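Local coordinates for putative acetyltransferase Sthe_0691 (Sphaerobacter thermophilus, PDB 3SHP), which probably transfers an acetyl group from acetyl-coenzyme A to an acceptor not yet identified, as a putative acetyltransferase, at residues N38-E43 with V121-I126; E125-E130 with E150-A155. All coordinates share one frame; numbering follows the deposited sequence.

Interaction 1 of 2, residues N38-E43 with V121-I126; sequences NAARAE and VITVEI
E125 OE2 is gripped twice by one residue, R41, through its backbone N and its side-chain NE. The acceptor belongs to strand 121-127, which pairs parallel with strand 84-91, consistent with a GNAT-type acetyltransferase fold; the loop between helix 21-26 and strand 43-44 lies over it. R41 N reaches E125 OE2 at 2.8 Å and nearly straight (173°), along the anti lone pair. R41 NE meets the same oxygen, E125 OE2, at 2.9 Å; OE2 lies in the guanidinium plane, but NE stands well above the carboxylate plane. R41 NH1 takes the other oxygen, E125 OE1, at 2.9 Å, making a side-on, two-nitrogen salt bridge. Because the two flat groups are turned 49° apart, this pairing is twisted rather than coplanar. The bend of R41 at chi3 (-83°) turns its guanidinium back, so that main chain and side chain of one residue converge on one carboxylate. E125 OE1 is also salt-bridged to R88, so the buried carboxylate is met by two arginines. Two residues earlier on the strand the contact is apolar. T123 places CG2 anti to its backbone N, aimed at the loop, where T123 CG2 packs on A40 CB at 3.6 Å; its OG1 is hydrogen-bonded to Q165. The carboxylate of E43 turns to R149 of a second subunit, and E43 itself joins an antiparallel ladder with that chain. Beside the salt bridge, A40 CB rests 4.0 Å from E125 CG.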
loop_
_atom_site.group_PDB
_atom_site.type_symbol
_atom_site.label_atom_id
_atom_site.label_comp_id
_atom_site.label_asym_id
_atom_site.label_seq_id
_atom_site.Cartn_x
_atom_site.Cartn_y
_atom_site.Cartn_z
ATOM N N ASN A 38 11.840 19.978 -2.054
ATOM C CA ASN A 38 12.953 20.904 -1.889
ATOM C C ASN A 38 14.080 20.139 -1.199
ATOM O O ASN A 38 13.897 18.958 -0.860
ATOM C CB ASN A 38 12.504 22.116 -1.052
ATOM C CG ASN A 38 11.821 21.697 0.229
ATOM O OD1 ASN A 38 12.340 20.866 1.004
ATOM N ND2 ASN A 38 10.637 22.243 0.456
ATOM N N ALA A 39 15.234 20.780 -1.017
ATOM C CA ALA A 39 16.359 20.163 -0.305
ATOM C C ALA A 39 16.439 20.592 1.163
ATOM O O ALA A 39 17.248 20.075 1.914
ATOM C CB ALA A 39 17.677 20.464 -1.014
ATOM N N ALA A 40 15.632 21.559 1.575
ATOM C CA ALA A 40 15.456 21.844 3.007
ATOM C C ALA A 40 14.011 22.251 3.260
ATOM O O ALA A 40 13.563 23.323 2.819
ATOM C CB ALA A 40 16.434 22.906 3.517
ATOM N N ARG A 41 13.324 21.353 3.972
ATOM C CA ARG A 41 11.921 21.370 4.354
ATOM C C ARG A 41 11.287 22.635 4.960
ATOM O O ARG A 41 10.089 22.881 4.783
ATOM C CB ARG A 41 11.805 20.342 5.477
ATOM C CG ARG A 41 10.994 19.238 5.189
ATOM C CD ARG A 41 11.228 18.236 6.291
ATOM N NE ARG A 41 12.428 17.476 5.969
ATOM C CZ ARG A 41 12.607 16.177 6.211
ATOM N NH1 ARG A 41 13.765 15.615 5.857
ATOM N NH2 ARG A 41 11.634 15.443 6.773
ATOM N N ALA A 42 12.062 23.330 5.790
ATOM C CA ALA A 42 11.602 24.528 6.464
ATOM C C ALA A 42 12.742 25.508 6.492
ATOM O O ALA A 42 13.901 25.123 6.315
ATOM C CB ALA A 42 11.176 24.197 7.866
ATOM N N GLU A 43 12.424 26.776 6.751
ATOM C CA GLU A 43 13.431 27.830 6.742
ATOM C C GLU A 43 12.805 29.039 7.438
ATOM O O GLU A 43 11.577 29.166 7.460
ATOM C CB GLU A 43 13.824 28.163 5.293
ATOM C CG GLU A 43 12.629 28.605 4.448
ATOM C CD GLU A 43 12.872 28.593 2.953
ATOM O OE1 GLU A 43 12.575 29.644 2.327
ATOM O OE2 GLU A 43 13.292 27.541 2.383
ATOM N N VAL A 121 21.629 33.290 1.561
ATOM C CA VAL A 121 21.067 32.290 2.498
ATOM C C VAL A 121 21.550 30.873 2.201
ATOM O O VAL A 121 21.522 30.418 1.044
ATOM C CB VAL A 121 19.520 32.275 2.483
ATOM C CG1 VAL A 121 18.972 31.508 3.670
ATOM C CG2 VAL A 121 18.962 33.682 2.491
ATOM N N ILE A 122 22.017 30.196 3.247
ATOM C CA ILE A 122 22.378 28.778 3.212
ATOM C C ILE A 122 21.541 28.090 4.280
ATOM O O ILE A 122 21.475 28.571 5.421
ATOM C CB ILE A 122 23.884 28.557 3.529
ATOM C CG1 ILE A 122 24.766 29.322 2.533
ATOM C CG2 ILE A 122 24.247 27.071 3.501
ATOM C CD1 ILE A 122 26.309 29.217 2.802
ATOM N N THR A 123 20.919 26.969 3.909
ATOM C CA THR A 123 19.902 26.328 4.723
ATOM C C THR A 123 20.201 24.820 4.703
ATOM O O THR A 123 20.273 24.202 3.623
ATOM C CB THR A 123 18.472 26.648 4.172
ATOM O OG1 THR A 123 18.257 28.066 4.166
ATOM C CG2 THR A 123 17.372 26.013 5.015
ATOM N N VAL A 124 20.398 24.253 5.892
ATOM C CA VAL A 124 20.808 22.852 6.049
ATOM C C VAL A 124 19.906 22.109 7.048
ATOM O O VAL A 124 19.674 22.583 8.171
ATOM C CB VAL A 124 22.273 22.746 6.550
ATOM C CG1 VAL A 124 22.778 21.308 6.465
ATOM C CG2 VAL A 124 23.204 23.686 5.737
ATOM N N GLU A 125 19.438 20.930 6.656
ATOM C CA GLU A 125 18.672 20.045 7.542
ATOM C C GLU A 125 19.642 19.218 8.372
ATOM O O GLU A 125 20.575 18.594 7.802
ATOM C CB GLU A 125 17.806 19.082 6.727
ATOM C CG GLU A 125 16.691 19.725 5.941
ATOM C CD GLU A 125 15.666 18.683 5.402
ATOM O OE1 GLU A 125 15.961 17.460 5.443
ATOM O OE2 GLU A 125 14.575 19.097 4.931
ATOM N N ILE A 126 19.449 19.227 9.705
ATOM C CA ILE A 126 20.246 18.410 10.616
ATOM C C ILE A 126 19.394 17.900 11.776
ATOM O O ILE A 126 18.756 18.688 12.467
ATOM C CB ILE A 126 21.459 19.182 11.219
ATOM C CG1 ILE A 126 22.271 19.902 10.124
ATOM C CG2 ILE A 126 22.372 18.213 12.007
ATOM C CD1 ILE A 126 23.326 20.862 10.679
#

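Interaction 2 of 2, residues E125-E130 with E150-A155; sequences EIAADE and EAIARA
D129 and R154 approach from opposite directions and meet edge to edge, their carboxylate and guanidinium planes only 20° apart. Together with E130 they form a salt-bridge network where strand 121-127 ends in a type I beta turn, A127 to E130, facing the 150-155 segment. The pairing is side-on: R154 NE lies 2.6 Å from D129 OD2, and R154 NH2 lies 2.9 Å from D129 OD1 at 175°. Both oxygens use their syn lone pairs, as in a side-on, nearly coplanar salt bridge. E130 comes in across R154 at about a right angle. E130 OE1 sits near the guanidinium plane, 3.1 Å from R154 NH2, yet that nitrogen stands above the E130 carboxylate plane, the carboxylate and guanidinium planes being 42° apart. A water bridges E130 OE1 and R154 NH1, and K47 of a fourth subunit salt-bridges E130 OE1 as well, tying the network to the assembly. I152 CG2 lies over the rim of one face of the guanidinium, 3.7 Å above the plane of R154. The other E130 oxygen secures its own turn, A127 N donating to E130 OE2 at 3.0 Å from above the carboxylate plane.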
loop_
_atom_site.group_PDB
_atom_site.type_symbol
_atom_site.label_atom_id
_atom_site.label_comp_id
_atom_site.label_asym_id
_atom_site.label_seq_id
_atom_site.Cartn_x
_atom_site.Cartn_y
_atom_site.Cartn_z
ATOM N N GLU A 125 19.438 20.930 6.656
ATOM C CA GLU A 125 18.672 20.045 7.542
ATOM C C GLU A 125 19.642 19.218 8.372
ATOM O O GLU A 125 20.575 18.594 7.802
ATOM C CB GLU A 125 17.806 19.082 6.727
ATOM C CG GLU A 125 16.691 19.725 5.941
ATOM C CD GLU A 125 15.666 18.683 5.402
ATOM O OE1 GLU A 125 15.961 17.460 5.443
ATOM O OE2 GLU A 125 14.575 19.097 4.931
ATOM N N ILE A 126 19.449 19.227 9.705
ATOM C CA ILE A 126 20.246 18.410 10.616
ATOM C C ILE A 126 19.394 17.900 11.776
ATOM O O ILE A 126 18.756 18.688 12.467
ATOM C CB ILE A 126 21.459 19.182 11.219
ATOM C CG1 ILE A 126 22.271 19.902 10.124
ATOM C CG2 ILE A 126 22.372 18.213 12.007
ATOM C CD1 ILE A 126 23.326 20.862 10.679
ATOM N N ALA A 127 19.388 16.589 11.997
ATOM C CA ALA A 127 18.546 16.033 13.046
ATOM C C ALA A 127 19.163 16.376 14.392
ATOM O O ALA A 127 20.378 16.436 14.511
ATOM C CB ALA A 127 18.398 14.515 12.888
ATOM N N ALA A 128 18.327 16.561 15.409
ATOM C CA ALA A 128 18.813 17.021 16.692
ATOM C C ALA A 128 19.768 16.043 17.360
ATOM O O ALA A 128 20.490 16.455 18.228
ATOM C CB ALA A 128 17.647 17.406 17.641
ATOM N N ASP A 129 19.790 14.767 16.962
ATOM C CA ASP A 129 20.715 13.807 17.596
ATOM C C ASP A 129 22.005 13.644 16.783
ATOM O O ASP A 129 22.829 12.766 17.078
ATOM C CB ASP A 129 20.041 12.427 17.794
ATOM C CG ASP A 129 19.467 11.884 16.509
ATOM O OD1 ASP A 129 19.567 12.595 15.493
ATOM O OD2 ASP A 129 18.902 10.767 16.496
ATOM N N GLU A 130 22.154 14.444 15.730
ATOM C CA GLU A 130 23.362 14.354 14.912
ATOM C C GLU A 130 24.488 15.250 15.438
ATOM O O GLU A 130 24.836 16.266 14.836
ATOM C CB GLU A 130 23.034 14.552 13.423
ATOM C CG GLU A 130 22.284 13.342 12.881
ATOM C CD GLU A 130 21.488 13.569 11.581
ATOM O OE1 GLU A 130 20.852 12.576 11.136
ATOM O OE2 GLU A 130 21.487 14.693 11.002
ATOM N N GLU A 150 10.005 16.292 16.740
ATOM C CA GLU A 150 9.753 14.875 16.567
ATOM C C GLU A 150 9.467 14.519 15.144
ATOM O O GLU A 150 8.682 13.624 14.864
ATOM C CB GLU A 150 8.610 14.448 17.468
ATOM C CG GLU A 150 9.031 14.588 18.897
ATOM C CD GLU A 150 8.251 13.714 19.740
ATOM O OE1 GLU A 150 7.016 13.868 19.731
ATOM O OE2 GLU A 150 8.850 12.855 20.389
ATOM N N ALA A 151 10.130 15.215 14.233
ATOM C CA ALA A 151 9.900 15.004 12.833
ATOM C C ALA A 151 10.594 13.747 12.334
ATOM O O ALA A 151 10.189 13.208 11.303
ATOM C CB ALA A 151 10.355 16.231 12.031
ATOM N N ILE A 152 11.627 13.273 13.035
ATOM C CA ILE A 152 12.469 12.185 12.526
ATOM C C ILE A 152 12.277 10.903 13.345
ATOM O O ILE A 152 12.534 10.897 14.558
ATOM C CB ILE A 152 13.996 12.574 12.533
ATOM C CG1 ILE A 152 14.288 13.917 11.801
ATOM C CG2 ILE A 152 14.852 11.453 11.938
ATOM C CD1 ILE A 152 13.718 14.008 10.402
ATOM N N ALA A 153 11.838 9.824 12.694
ATOM C CA ALA A 153 11.754 8.497 13.346
ATOM C C ALA A 153 13.133 7.922 13.683
ATOM O O ALA A 153 14.010 7.901 12.839
ATOM C CB ALA A 153 10.986 7.484 12.452
ATOM N N ARG A 154 13.307 7.471 14.921
ATOM C CA ARG A 154 14.445 6.660 15.319
ATOM C C ARG A 154 13.914 5.372 15.966
ATOM O O ARG A 154 12.693 5.152 16.079
ATOM C CB ARG A 154 15.352 7.426 16.316
ATOM C CG ARG A 154 15.981 8.739 15.793
ATOM C CD ARG A 154 16.982 8.487 14.633
ATOM N NE ARG A 154 17.776 9.680 14.358
ATOM C CZ ARG A 154 18.203 10.059 13.154
ATOM N NH1 ARG A 154 17.918 9.359 12.052
ATOM N NH2 ARG A 154 18.921 11.168 13.044
ATOM N N ALA A 155 14.830 4.529 16.417
ATOM C CA ALA A 155 14.441 3.292 17.031
ATOM C C ALA A 155 13.847 3.619 18.394
ATOM O O ALA A 155 14.539 4.203 19.251
ATOM C CB ALA A 155 15.648 2.376 17.163
HETATM O O HOH W 1 18.917 10.757 9.536
#

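How the interactions relate
The two contacts are centred about 14 Å apart and follow one another along strand 121-127, sharing E125 and I126. Interaction 1 uses the strand's body, its centre about 8 Å from the chain centre and buried; interaction 2 takes the strand's last residues and the turn that follows, which leads into helix 131-139. The centre of interaction 2 is about 14 Å from the chain centre, at the surface. Their partners come from before and after the strand in sequence: the 38-43 loop precedes it, the 150-155 segment follows it. Both reach the same mixed sheet. The same strand thus meets a loop on its buried part and a segment at its surface end, with neighbouring subunits touching both contacts.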